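Local atomic coordinates of L-lysine 6-monooxygenase involved in desferrioxamine biosynthesis (Erwinia amylovora CFBP1430, PDB entry 5O8P), a protein that catalyses the FAD- and NADPH-dependent N-hydroxylation of cadaverine on the pathway to the siderophore desferrioxamine. Residues T121-V126 / P347-G352; C134-S139 / E149-R154; K191-T196 / R332-V337. One frame throughout, in Å; residues are numbered along the deposited sequence.

The three contacts sample two dinucleotide-binding regions joined in one polypeptide, a recurring design in flavoprotein monooxygenases. Contacts 1 and 2, with centres about 11 Å apart, meet in one mixed sheet beside the FAD adenine: strand 121-129 of contact 1 pairs antiparallel with strand 134-141 of contact 2. Contact 3 lies about 38 Å from contact 1 and about 48 Å from contact 2, centre to centre, in the separate parallel sheet near the NADP(+) site. Along the chain, contact 1 closes a long loop enclosing both others, contact 2 coming before contact 3. The chain therefore leaves the FAD region, builds the nucleotide region of contact 3, and returns.

Contact 1 (T121-V126 / P347-G352); sequences TRVEYV and PAFVEG. With FAD (flavin-adenine dinucleotide), chain C.
F349 packs against V123 and V126 where a 3-10 segment, 348-352, is laid beside strand 121-126, an apolar contact at the adenine end of the FAD pocket. The strand opens the antiparallel beta-meander 121-129, 134-141 and 147-152 that accompanies the Rossmann-type FAD fold in two-dinucleotide-binding flavoproteins. It illustrates how a late piece of chain can complete a cofactor site begun more than two hundred residues earlier.

F349 contributes more to this contact than any other residue. The CB of F349 points toward the strand, and with CG between the backbone N and the carbonyl carbon (chi1 65°) the ring lies against V123 and V126. Over one face comes V123 CG1, 4.1 Å from the centroid of the F349 ring and 26° off its normal, a CH-pi contact. V126 is aligned side by side with F349, its CG2 reaching F349 CD1 at 3.5 Å. Beyond the two segments, I14, L157 and T159 also touch F349, so the ring joins the strand to the interior of the FAD region.

The adenine is read by the backbone of the same strand. V123 N donates to FAD N1A at 3.2 Å, and FAD N6A returns a bond to V123 O, also 3.2 Å, a two-point recognition of the adenine edge. The amino group N6A in turn lies at the edge of the F349 ring, near its plane, 3.5 Å from CE2 of F349. V123 thus meets the cofactor with its main chain and F349 with its side chain.

Farther along, E124 and Y125 both face R138 of the adjoining strand, a classic beta bulge. From the bulge, the Y125 ring approaches G352 obliquely, and one residue on V126 O receives a CA-H...O contact from G352 CA at 3.2 Å.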
loop_
_atom_site.group_PDB
_atom_site.type_symbol
_atom_site.label_atom_id
_atom_site.label_comp_id
_atom_site.label_asym_id
_atom_site.label_seq_id
_atom_site.Cartn_x
_atom_site.Cartn_y
_atom_site.Cartn_z
ATOM N N THR B 121 -36.308 27.827 5.419
ATOM C CA THR B 121 -37.021 28.486 4.328
ATOM C C THR B 121 -37.420 27.462 3.266
ATOM O O THR B 121 -36.622 27.104 2.398
ATOM C CB THR B 121 -36.098 29.557 3.709
ATOM O OG1 THR B 121 -35.491 30.322 4.751
ATOM C CG2 THR B 121 -36.848 30.480 2.788
ATOM N N ARG B 122 -38.646 26.965 3.363
ATOM C CA ARG B 122 -39.155 25.966 2.424
ATOM C C ARG B 122 -39.766 26.700 1.242
ATOM O O ARG B 122 -40.720 27.454 1.398
ATOM C CB ARG B 122 -40.194 25.059 3.095
ATOM C CG ARG B 122 -40.771 23.951 2.218
ATOM C CD ARG B 122 -41.583 22.946 3.014
ATOM N NE ARG B 122 -42.790 23.571 3.583
ATOM C CZ ARG B 122 -43.015 23.828 4.884
ATOM N NH1 ARG B 122 -42.131 23.515 5.839
ATOM N NH2 ARG B 122 -44.158 24.406 5.245
ATOM N N VAL B 123 -39.196 26.491 0.065
ATOM C CA VAL B 123 -39.760 27.025 -1.173
ATOM C C VAL B 123 -40.976 26.192 -1.531
ATOM O O VAL B 123 -40.885 24.963 -1.559
ATOM C CB VAL B 123 -38.734 26.988 -2.312
ATOM C CG1 VAL B 123 -39.384 27.315 -3.654
ATOM C CG2 VAL B 123 -37.592 27.945 -2.001
ATOM N N GLU B 124 -42.096 26.868 -1.785
ATOM C CA GLU B 124 -43.388 26.206 -2.038
ATOM C C GLU B 124 -43.869 26.330 -3.474
ATOM O O GLU B 124 -44.523 25.420 -3.984
ATOM C CB GLU B 124 -44.481 26.703 -1.069
ATOM C CG GLU B 124 -44.070 26.574 0.394
ATOM C CD GLU B 124 -45.016 25.803 1.300
ATOM O OE1 GLU B 124 -46.237 25.787 1.014
ATOM O OE2 GLU B 124 -44.524 25.256 2.318
ATOM N N TYR B 125 -43.569 27.451 -4.123
ATOM C CA TYR B 125 -43.981 27.687 -5.505
ATOM C C TYR B 125 -43.001 28.645 -6.186
ATOM O O TYR B 125 -42.444 29.541 -5.547
ATOM C CB TYR B 125 -45.402 28.257 -5.520
ATOM C CG TYR B 125 -46.086 28.294 -6.879
ATOM C CD1 TYR B 125 -46.485 27.111 -7.525
ATOM C CD2 TYR B 125 -46.376 29.527 -7.507
ATOM C CE1 TYR B 125 -47.138 27.150 -8.757
ATOM C CE2 TYR B 125 -47.019 29.580 -8.740
ATOM C CZ TYR B 125 -47.401 28.395 -9.362
ATOM O OH TYR B 125 -48.039 28.454 -10.582
ATOM N N VAL B 126 -42.779 28.428 -7.477
ATOM C CA VAL B 126 -41.968 29.317 -8.299
ATOM C C VAL B 126 -42.751 29.629 -9.561
ATOM O O VAL B 126 -43.439 28.764 -10.087
ATOM C CB VAL B 126 -40.614 28.676 -8.686
ATOM C CG1 VAL B 126 -39.780 29.642 -9.505
ATOM C CG2 VAL B 126 -39.841 28.244 -7.448
ATOM N N PRO B 347 -38.922 18.702 -7.938
ATOM C CA PRO B 347 -39.734 19.050 -6.770
ATOM C C PRO B 347 -41.062 19.735 -7.092
ATOM O O PRO B 347 -41.274 20.232 -8.208
ATOM C CB PRO B 347 -38.817 19.973 -5.959
ATOM C CG PRO B 347 -37.875 20.539 -6.932
ATOM C CD PRO B 347 -37.657 19.458 -7.954
ATOM N N ALA B 348 -41.947 19.741 -6.100
ATOM C CA ALA B 348 -43.307 20.214 -6.294
ATOM C C ALA B 348 -43.355 21.612 -6.915
ATOM O O ALA B 348 -44.124 21.837 -7.853
ATOM C CB ALA B 348 -44.052 20.191 -4.975
ATOM N N PHE B 349 -42.508 22.526 -6.424
ATOM C CA PHE B 349 -42.515 23.923 -6.889
ATOM C C PHE B 349 -42.273 24.154 -8.387
ATOM O O PHE B 349 -42.698 25.167 -8.936
ATOM C CB PHE B 349 -41.569 24.802 -6.051
ATOM C CG PHE B 349 -40.103 24.458 -6.160
ATOM C CD1 PHE B 349 -39.363 24.799 -7.288
ATOM C CD2 PHE B 349 -39.448 23.849 -5.099
ATOM C CE1 PHE B 349 -38.007 24.498 -7.367
ATOM C CE2 PHE B 349 -38.088 23.550 -5.169
ATOM C CZ PHE B 349 -37.367 23.874 -6.301
ATOM N N VAL B 350 -41.599 23.214 -9.040
ATOM C CA VAL B 350 -41.291 23.317 -10.463
ATOM C C VAL B 350 -42.553 23.284 -11.358
ATOM O O VAL B 350 -42.499 23.742 -12.503
ATOM C CB VAL B 350 -40.236 22.247 -10.859
ATOM C CG1 VAL B 350 -40.008 22.190 -12.370
ATOM C CG2 VAL B 350 -38.910 22.538 -10.160
ATOM N N GLU B 351 -43.681 22.777 -10.842
ATOM C CA GLU B 351 -44.988 22.874 -11.541
ATOM C C GLU B 351 -45.280 24.269 -12.093
ATOM O O GLU B 351 -45.781 24.407 -13.205
ATOM C CB GLU B 351 -46.161 22.488 -10.620
ATOM C CG GLU B 351 -46.475 20.995 -10.533
ATOM C CD GLU B 351 -47.924 20.698 -10.101
ATOM O OE1 GLU B 351 -48.810 21.562 -10.299
ATOM O OE2 GLU B 351 -48.190 19.593 -9.576
ATOM N N GLY B 352 -44.964 25.299 -11.312
ATOM C CA GLY B 352 -45.216 26.676 -11.718
ATOM C C GLY B 352 -44.382 27.229 -12.870
ATOM O O GLY B 352 -44.700 28.298 -13.404
HETATM P PA FAD C . -28.479 17.268 -0.664
HETATM O O1A FAD C . -27.977 16.821 0.696
HETATM O O2A FAD C . -29.562 16.471 -1.351
HETATM O O5B FAD C . -28.965 18.795 -0.458
HETATM C C5B FAD C . -30.286 19.230 -0.761
HETATM C C4B FAD C . -30.824 20.247 0.239
HETATM O O4B FAD C . -31.931 20.947 -0.348
HETATM C C3B FAD C . -31.354 19.595 1.512
HETATM O O3B FAD C . -30.837 20.305 2.645
HETATM C C2B FAD C . -32.875 19.670 1.377
HETATM O O2B FAD C . -33.569 19.794 2.623
HETATM C C1B FAD C . -33.058 20.920 0.540
HETATM N N9A FAD C . -34.362 21.053 -0.167
HETATM C C8A FAD C . -34.991 20.164 -0.963
HETATM N N7A FAD C . -36.167 20.681 -1.417
HETATM C C5A FAD C . -36.299 21.924 -0.906
HETATM C C6A FAD C . -37.291 23.033 -0.967
HETATM N N6A FAD C . -38.428 22.917 -1.694
HETATM N N1A FAD C . -37.023 24.171 -0.273
HETATM C C2A FAD C . -35.900 24.315 0.462
HETATM N N3A FAD C . -34.967 23.348 0.566
HETATM C C4A FAD C . -35.103 22.160 -0.083
HETATM N N1 FAD C . -20.237 11.807 -3.410
HETATM C C2 FAD C . -18.890 11.985 -3.427
HETATM O O2 FAD C . -18.383 12.554 -4.419
HETATM N N3 FAD C . -18.094 11.578 -2.413
HETATM C C4 FAD C . -18.588 10.962 -1.323
HETATM O O4 FAD C . -17.832 10.591 -0.404
HETATM C C4X FAD C . -20.051 10.730 -1.228
HETATM N N5 FAD C . -20.610 10.122 -0.159
HETATM C C5X FAD C . -21.948 9.923 -0.105
HETATM C C6 FAD C . -22.468 9.288 1.021
HETATM C C7 FAD C . -23.834 9.049 1.149
HETATM C C7M FAD C . -24.373 8.357 2.376
HETATM C C8 FAD C . -24.751 9.486 0.055
HETATM C C8M FAD C . -26.231 9.240 0.168
HETATM C C9 FAD C . -24.240 10.120 -1.078
HETATM C C9A FAD C . -22.862 10.368 -1.220
HETATM N N10 FAD C . -22.289 11.020 -2.364
HETATM C C10 FAD C . -20.877 11.201 -2.376
HETATM C "C1'" FAD C . -23.082 11.514 -3.523
HETATM C "C2'" FAD C . -23.457 13.009 -3.395
HETATM O "O2'" FAD C . -22.306 13.785 -3.001
HETATM C "C3'" FAD C . -24.619 13.280 -2.421
HETATM O "O3'" FAD C . -25.808 12.602 -2.857
HETATM C "C4'" FAD C . -24.942 14.771 -2.257
HETATM O "O4'" FAD C . -25.547 14.989 -0.977
HETATM C "C5'" FAD C . -25.881 15.297 -3.339
HETATM O "O5'" FAD C . -25.716 16.713 -3.450
HETATM P P FAD C . -26.951 17.699 -3.190
HETATM O O1P FAD C . -26.446 19.121 -3.311
HETATM O O2P FAD C . -28.017 17.196 -4.122
HETATM O O3P FAD C . -27.160 17.331 -1.617
#

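Contact 2 (C134-S139 / E149-R154); sequences CYRVRS and EWLAHR
Y135 and A152 form one hydrogen-bonded pair of this antiparallel ladder, V137 and W150 the other, with R136-L151 and R138-E149 as the non-hydrogen-bonded pairs. Y135 N reaches A152 O at 2.7 Å and V137 N reaches W150 O at 2.8 Å, while A152 N and W150 N return bonds to Y135 O and V137 O.

Polar side chains add two links. W150 NE1 donates to S139 OG at 3.2 Å, nearly straight (164°) and in the indole plane, which probably favours this rotation of the ring. On the other face of the sheet R136 NH1 forms a salt bridge with E149 OE1 at 2.9 Å, coming from above the carboxylate plane, the two flat groups turned 54° apart. D129 holds R136 NH2 in a second salt bridge, so the guanidinium spans two acidic partners.

Packing involves L151 on the R136 side of the sheet: its CD2 lies over one face of the guanidinium, 3.8 Å from NH1 of R136, and C134 SG makes apolar contact with the same methyl at 3.9 Å.

Flanked by strands 121-129 and 8-14, this is the hairpin of a three-stranded beta-meander, characteristic of FAD domains in two-dinucleotide-binding flavoproteins.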
loop_
_atom_site.group_PDB
_atom_site.type_symbol
_atom_site.label_atom_id
_atom_site.label_comp_id
_atom_site.label_asym_id
_atom_site.label_seq_id
_atom_site.Cartn_x
_atom_site.Cartn_y
_atom_site.Cartn_z
ATOM N N CYS B 134 -38.720 38.299 -14.658
ATOM C CA CYS B 134 -37.877 37.541 -13.741
ATOM C C CYS B 134 -38.670 36.448 -13.004
ATOM O O CYS B 134 -39.873 36.296 -13.216
ATOM C CB CYS B 134 -37.223 38.499 -12.746
ATOM S SG CYS B 134 -38.312 39.000 -11.396
ATOM N N TYR B 135 -37.979 35.683 -12.156
ATOM C CA TYR B 135 -38.592 34.568 -11.421
ATOM C C TYR B 135 -39.009 34.994 -10.008
ATOM O O TYR B 135 -38.309 35.757 -9.326
ATOM C CB TYR B 135 -37.660 33.346 -11.393
ATOM C CG TYR B 135 -37.563 32.664 -12.749
ATOM C CD1 TYR B 135 -38.532 31.749 -13.163
ATOM C CD2 TYR B 135 -36.528 32.965 -13.628
ATOM C CE1 TYR B 135 -38.469 31.140 -14.413
ATOM C CE2 TYR B 135 -36.454 32.372 -14.882
ATOM C CZ TYR B 135 -37.424 31.454 -15.276
ATOM O OH TYR B 135 -37.332 30.870 -16.523
ATOM N N ARG B 136 -40.166 34.493 -9.587
ATOM C CA ARG B 136 -40.763 34.823 -8.295
ATOM C C ARG B 136 -40.828 33.542 -7.496
ATOM O O ARG B 136 -41.514 32.617 -7.904
ATOM C CB ARG B 136 -42.169 35.390 -8.534
ATOM C CG ARG B 136 -42.995 35.677 -7.304
ATOM C CD ARG B 136 -44.358 36.270 -7.675
ATOM N NE ARG B 136 -44.212 37.494 -8.475
ATOM C CZ ARG B 136 -43.879 38.691 -7.986
ATOM N NH1 ARG B 136 -43.652 38.880 -6.674
ATOM N NH2 ARG B 136 -43.765 39.724 -8.828
ATOM N N VAL B 137 -40.121 33.494 -6.373
ATOM C CA VAL B 137 -39.978 32.278 -5.547
ATOM C C VAL B 137 -40.718 32.474 -4.228
ATOM O O VAL B 137 -40.297 33.292 -3.419
ATOM C CB VAL B 137 -38.483 32.013 -5.235
ATOM C CG1 VAL B 137 -38.300 30.848 -4.271
ATOM C CG2 VAL B 137 -37.711 31.786 -6.520
ATOM N N ARG B 138 -41.797 31.725 -4.008
ATOM C CA ARG B 138 -42.597 31.857 -2.783
ATOM C C ARG B 138 -42.124 30.851 -1.730
ATOM O O ARG B 138 -42.220 29.635 -1.926
ATOM C CB ARG B 138 -44.092 31.687 -3.078
ATOM C CG ARG B 138 -45.008 32.432 -2.099
ATOM C CD ARG B 138 -46.491 32.298 -2.454
ATOM N NE ARG B 138 -46.911 30.882 -2.420
ATOM C CZ ARG B 138 -47.626 30.227 -3.352
ATOM N NH1 ARG B 138 -48.082 30.836 -4.452
ATOM N NH2 ARG B 138 -47.899 28.933 -3.169
ATOM N N SER B 139 -41.606 31.377 -0.619
ATOM C CA SER B 139 -41.127 30.569 0.498
ATOM C C SER B 139 -42.076 30.597 1.689
ATOM O O SER B 139 -42.993 31.422 1.759
ATOM C CB SER B 139 -39.760 31.069 0.955
ATOM O OG SER B 139 -39.870 32.110 1.909
ATOM N N GLU B 149 -41.689 36.349 -0.484
ATOM C CA GLU B 149 -41.431 36.196 -1.919
ATOM C C GLU B 149 -40.068 36.766 -2.246
ATOM O O GLU B 149 -39.692 37.832 -1.766
ATOM C CB GLU B 149 -42.529 36.849 -2.766
ATOM C CG GLU B 149 -43.754 35.948 -2.884
ATOM C CD GLU B 149 -44.887 36.512 -3.731
ATOM O OE1 GLU B 149 -44.754 37.641 -4.296
ATOM O OE2 GLU B 149 -45.909 35.771 -3.826
ATOM N N TRP B 150 -39.314 36.008 -3.025
ATOM C CA TRP B 150 -37.972 36.374 -3.413
ATOM C C TRP B 150 -38.005 36.549 -4.915
ATOM O O TRP B 150 -38.590 35.731 -5.634
ATOM C CB TRP B 150 -37.003 35.269 -3.029
ATOM C CG TRP B 150 -37.081 34.861 -1.596
ATOM C CD1 TRP B 150 -38.013 34.052 -1.019
ATOM C CD2 TRP B 150 -36.178 35.227 -0.555
ATOM N NE1 TRP B 150 -37.746 33.894 0.316
ATOM C CE2 TRP B 150 -36.621 34.606 0.629
ATOM C CE3 TRP B 150 -35.035 36.024 -0.511
ATOM C CZ2 TRP B 150 -35.964 34.761 1.850
ATOM C CZ3 TRP B 150 -34.373 36.173 0.692
ATOM C CH2 TRP B 150 -34.842 35.547 1.863
ATOM N N LEU B 151 -37.408 37.636 -5.387
ATOM C CA LEU B 151 -37.328 37.915 -6.811
ATOM C C LEU B 151 -35.927 37.626 -7.292
ATOM O O LEU B 151 -34.962 37.822 -6.546
ATOM C CB LEU B 151 -37.698 39.368 -7.061
ATOM C CG LEU B 151 -39.170 39.654 -6.761
ATOM C CD1 LEU B 151 -39.448 41.134 -6.516
ATOM C CD2 LEU B 151 -40.027 39.095 -7.882
ATOM N N ALA B 152 -35.815 37.137 -8.527
ATOM C CA ALA B 152 -34.506 36.767 -9.079
ATOM C C ALA B 152 -34.511 36.548 -10.580
ATOM O O ALA B 152 -35.462 35.992 -11.150
ATOM C CB ALA B 152 -33.980 35.510 -8.399
ATOM N N HIS B 153 -33.415 36.958 -11.208
ATOM C CA HIS B 153 -33.237 36.794 -12.648
ATOM C C HIS B 153 -32.954 35.345 -13.018
ATOM O O HIS B 153 -33.399 34.867 -14.077
ATOM C CB HIS B 153 -32.112 37.696 -13.149
ATOM C CG HIS B 153 -32.448 39.156 -13.095
ATOM N ND1 HIS B 153 -33.249 39.760 -14.043
ATOM C CD2 HIS B 153 -32.099 40.127 -12.213
ATOM C CE1 HIS B 153 -33.377 41.041 -13.747
ATOM N NE2 HIS B 153 -32.694 41.289 -12.639
ATOM N N ARG B 154 -32.218 34.663 -12.137
ATOM C CA ARG B 154 -31.796 33.298 -12.350
ATOM C C ARG B 154 -32.002 32.423 -11.117
ATOM O O ARG B 154 -31.846 32.867 -9.979
ATOM C CB ARG B 154 -30.314 33.303 -12.708
ATOM C CG ARG B 154 -29.980 33.993 -14.022
ATOM C CD ARG B 154 -28.503 34.210 -14.161
ATOM N NE ARG B 154 -28.190 35.524 -13.617
ATOM C CZ ARG B 154 -28.027 36.635 -14.328
ATOM N NH1 ARG B 154 -28.119 36.626 -15.658
ATOM N NH2 ARG B 154 -27.759 37.777 -13.688
#

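Contact 3 (K191-T196 / R332-V337); sequences KKRSIT and RTEGLV
Strand 335-337 runs parallel to strand 194-196, their axes inclined by 20°, with G335 N bonded to S194 O at 2.8 Å, T196 N to G335 O and V337 N to T196 O, the usual alternation of a parallel ladder.

Just before the ladder the chain turns at E334, and side chains take over the pairing. S194 OG accepts from E334 N at 2.9 Å, tying the turn to the start of strand 194-196. The side chain of E334, extended beyond CG, meets R193 twice. Its OE1 receives R193 N at 3.0 Å, the donor approaching from above the carboxylate plane, and its OE2 offers the syn lone pair to R193 NH1 in a salt bridge of 3.2 Å. The backbone and side chain of R193 use different oxygens, and the guanidinium and carboxylate planes stand 77° apart. Such twofold gripping probably limits rotation of the carboxylate. K192 adds an aliphatic touch, its CD 3.4 Å from CA of G335, a residue without a side chain.

Two hydroxyls beside the turn form a relay. T196 OG1 donates to T333 OG1 at 2.8 Å, and T333 OG1 donates to G335 O at 2.7 Å, bridging the turn within its own segment. T333 OG1 is placed for both by lying opposite its backbone N (chi1 -165°). G335 O consequently accepts two bonds, one from T333 OG1 and one from T196 N.

Within the parallel sheet, consistent with the Rossmann-type NADPH region, strand 335-338 lies between strands 177-178 and 194-198. Strand 221-225 flanks 194-198 on its other side, helix 202-213 follows 194-198 in the chain, and strand 327-333 brings in the antiparallel sheet that 303-311 begins.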
loop_
_atom_site.group_PDB
_atom_site.type_symbol
_atom_site.label_atom_id
_atom_site.label_comp_id
_atom_site.label_asym_id
_atom_site.label_seq_id
_atom_site.Cartn_x
_atom_site.Cartn_y
_atom_site.Cartn_z
ATOM N N LYS B 191 -30.901 -6.278 17.576
ATOM C CA LYS B 191 -31.711 -7.161 18.436
ATOM C C LYS B 191 -32.404 -8.306 17.685
ATOM O O LYS B 191 -32.849 -9.267 18.316
ATOM C CB LYS B 191 -32.775 -6.363 19.198
ATOM C CG LYS B 191 -32.213 -5.492 20.307
ATOM C CD LYS B 191 -33.302 -4.659 20.969
ATOM C CE LYS B 191 -32.693 -3.614 21.891
ATOM N NZ LYS B 191 -33.587 -2.443 22.113
ATOM N N LYS B 192 -32.522 -8.196 16.363
ATOM C CA LYS B 192 -33.224 -9.204 15.571
ATOM C C LYS B 192 -32.377 -10.455 15.335
ATOM O O LYS B 192 -31.157 -10.444 15.522
ATOM C CB LYS B 192 -33.702 -8.618 14.241
ATOM C CG LYS B 192 -34.569 -7.377 14.397
ATOM C CD LYS B 192 -35.210 -6.976 13.085
ATOM C CE LYS B 192 -35.972 -5.661 13.177
ATOM N NZ LYS B 192 -37.237 -5.729 13.968
ATOM N N ARG B 193 -33.057 -11.541 14.966
ATOM C CA ARG B 193 -32.411 -12.828 14.702
ATOM C C ARG B 193 -31.691 -12.848 13.361
ATOM O O ARG B 193 -30.706 -13.560 13.217
ATOM C CB ARG B 193 -33.422 -13.981 14.727
ATOM C CG ARG B 193 -33.726 -14.536 16.106
ATOM C CD ARG B 193 -34.598 -15.785 15.997
ATOM N NE ARG B 193 -35.303 -16.092 17.245
ATOM C CZ ARG B 193 -36.357 -15.424 17.728
ATOM N NH1 ARG B 193 -36.873 -14.369 17.088
ATOM N NH2 ARG B 193 -36.901 -15.813 18.879
ATOM N N SER B 194 -32.216 -12.108 12.383
ATOM C CA SER B 194 -31.650 -12.054 11.033
ATOM C C SER B 194 -31.790 -10.654 10.444
ATOM O O SER B 194 -32.800 -9.987 10.664
ATOM C CB SER B 194 -32.331 -13.077 10.118
ATOM O OG SER B 194 -33.737 -12.904 10.115
ATOM N N ILE B 195 -30.763 -10.217 9.717
ATOM C CA ILE B 195 -30.761 -8.928 9.022
ATOM C C ILE B 195 -30.367 -9.193 7.582
ATOM O O ILE B 195 -29.502 -10.028 7.332
ATOM C CB ILE B 195 -29.733 -7.945 9.631
ATOM C CG1 ILE B 195 -29.986 -7.752 11.132
ATOM C CG2 ILE B 195 -29.741 -6.609 8.884
ATOM C CD1 ILE B 195 -28.875 -7.010 11.846
ATOM N N THR B 196 -30.984 -8.483 6.645
ATOM C CA THR B 196 -30.645 -8.617 5.232
ATOM C C THR B 196 -30.437 -7.251 4.601
ATOM O O THR B 196 -31.352 -6.450 4.519
ATOM C CB THR B 196 -31.741 -9.374 4.463
ATOM O OG1 THR B 196 -31.849 -10.705 4.984
ATOM C CG2 THR B 196 -31.428 -9.436 2.956
ATOM N N ARG B 332 -35.889 -15.500 3.683
ATOM C CA ARG B 332 -36.569 -14.927 4.848
ATOM C C ARG B 332 -35.647 -14.067 5.660
ATOM O O ARG B 332 -34.461 -14.325 5.715
ATOM C CB ARG B 332 -37.114 -16.032 5.746
ATOM C CG ARG B 332 -38.426 -16.629 5.286
ATOM C CD ARG B 332 -38.485 -18.051 5.824
ATOM N NE ARG B 332 -39.792 -18.655 5.679
ATOM C CZ ARG B 332 -40.858 -18.362 6.427
ATOM N NH1 ARG B 332 -40.804 -17.421 7.371
ATOM N NH2 ARG B 332 -42.009 -19.002 6.223
ATOM N N THR B 333 -36.204 -13.050 6.304
ATOM C CA THR B 333 -35.425 -12.166 7.173
ATOM C C THR B 333 -36.351 -11.366 8.107
ATOM O O THR B 333 -37.485 -11.040 7.735
ATOM C CB THR B 333 -34.512 -11.231 6.341
ATOM O OG1 THR B 333 -33.522 -10.618 7.186
ATOM C CG2 THR B 333 -35.312 -10.157 5.603
ATOM N N GLU B 334 -35.874 -11.069 9.315
ATOM C CA GLU B 334 -36.632 -10.249 10.252
ATOM C C GLU B 334 -36.354 -8.800 9.935
ATOM O O GLU B 334 -37.269 -8.049 9.592
ATOM C CB GLU B 334 -36.268 -10.563 11.703
ATOM C CG GLU B 334 -36.634 -11.978 12.118
ATOM C CD GLU B 334 -36.538 -12.222 13.621
ATOM O OE1 GLU B 334 -35.997 -11.354 14.350
ATOM O OE2 GLU B 334 -36.990 -13.305 14.071
ATOM N N GLY B 335 -35.080 -8.428 10.036
ATOM C CA GLY B 335 -34.606 -7.077 9.710
ATOM C C GLY B 335 -34.296 -6.980 8.236
ATOM O O GLY B 335 -33.821 -7.938 7.633
ATOM N N LEU B 336 -34.565 -5.821 7.658
ATOM C CA LEU B 336 -34.338 -5.580 6.245
ATOM C C LEU B 336 -33.806 -4.166 6.078
ATOM O O LEU B 336 -34.485 -3.212 6.401
ATOM C CB LEU B 336 -35.642 -5.762 5.482
ATOM C CG LEU B 336 -35.638 -5.501 3.981
ATOM C CD1 LEU B 336 -34.617 -6.389 3.305
ATOM C CD2 LEU B 336 -37.018 -5.756 3.395
ATOM N N VAL B 337 -32.569 -4.039 5.612
ATOM C CA VAL B 337 -31.989 -2.743 5.299
ATOM C C VAL B 337 -32.063 -2.570 3.794
ATOM O O VAL B 337 -31.437 -3.311 3.055
ATOM C CB VAL B 337 -30.537 -2.637 5.775
ATOM C CG1 VAL B 337 -29.909 -1.343 5.287
ATOM C CG2 VAL B 337 -30.471 -2.716 7.286
#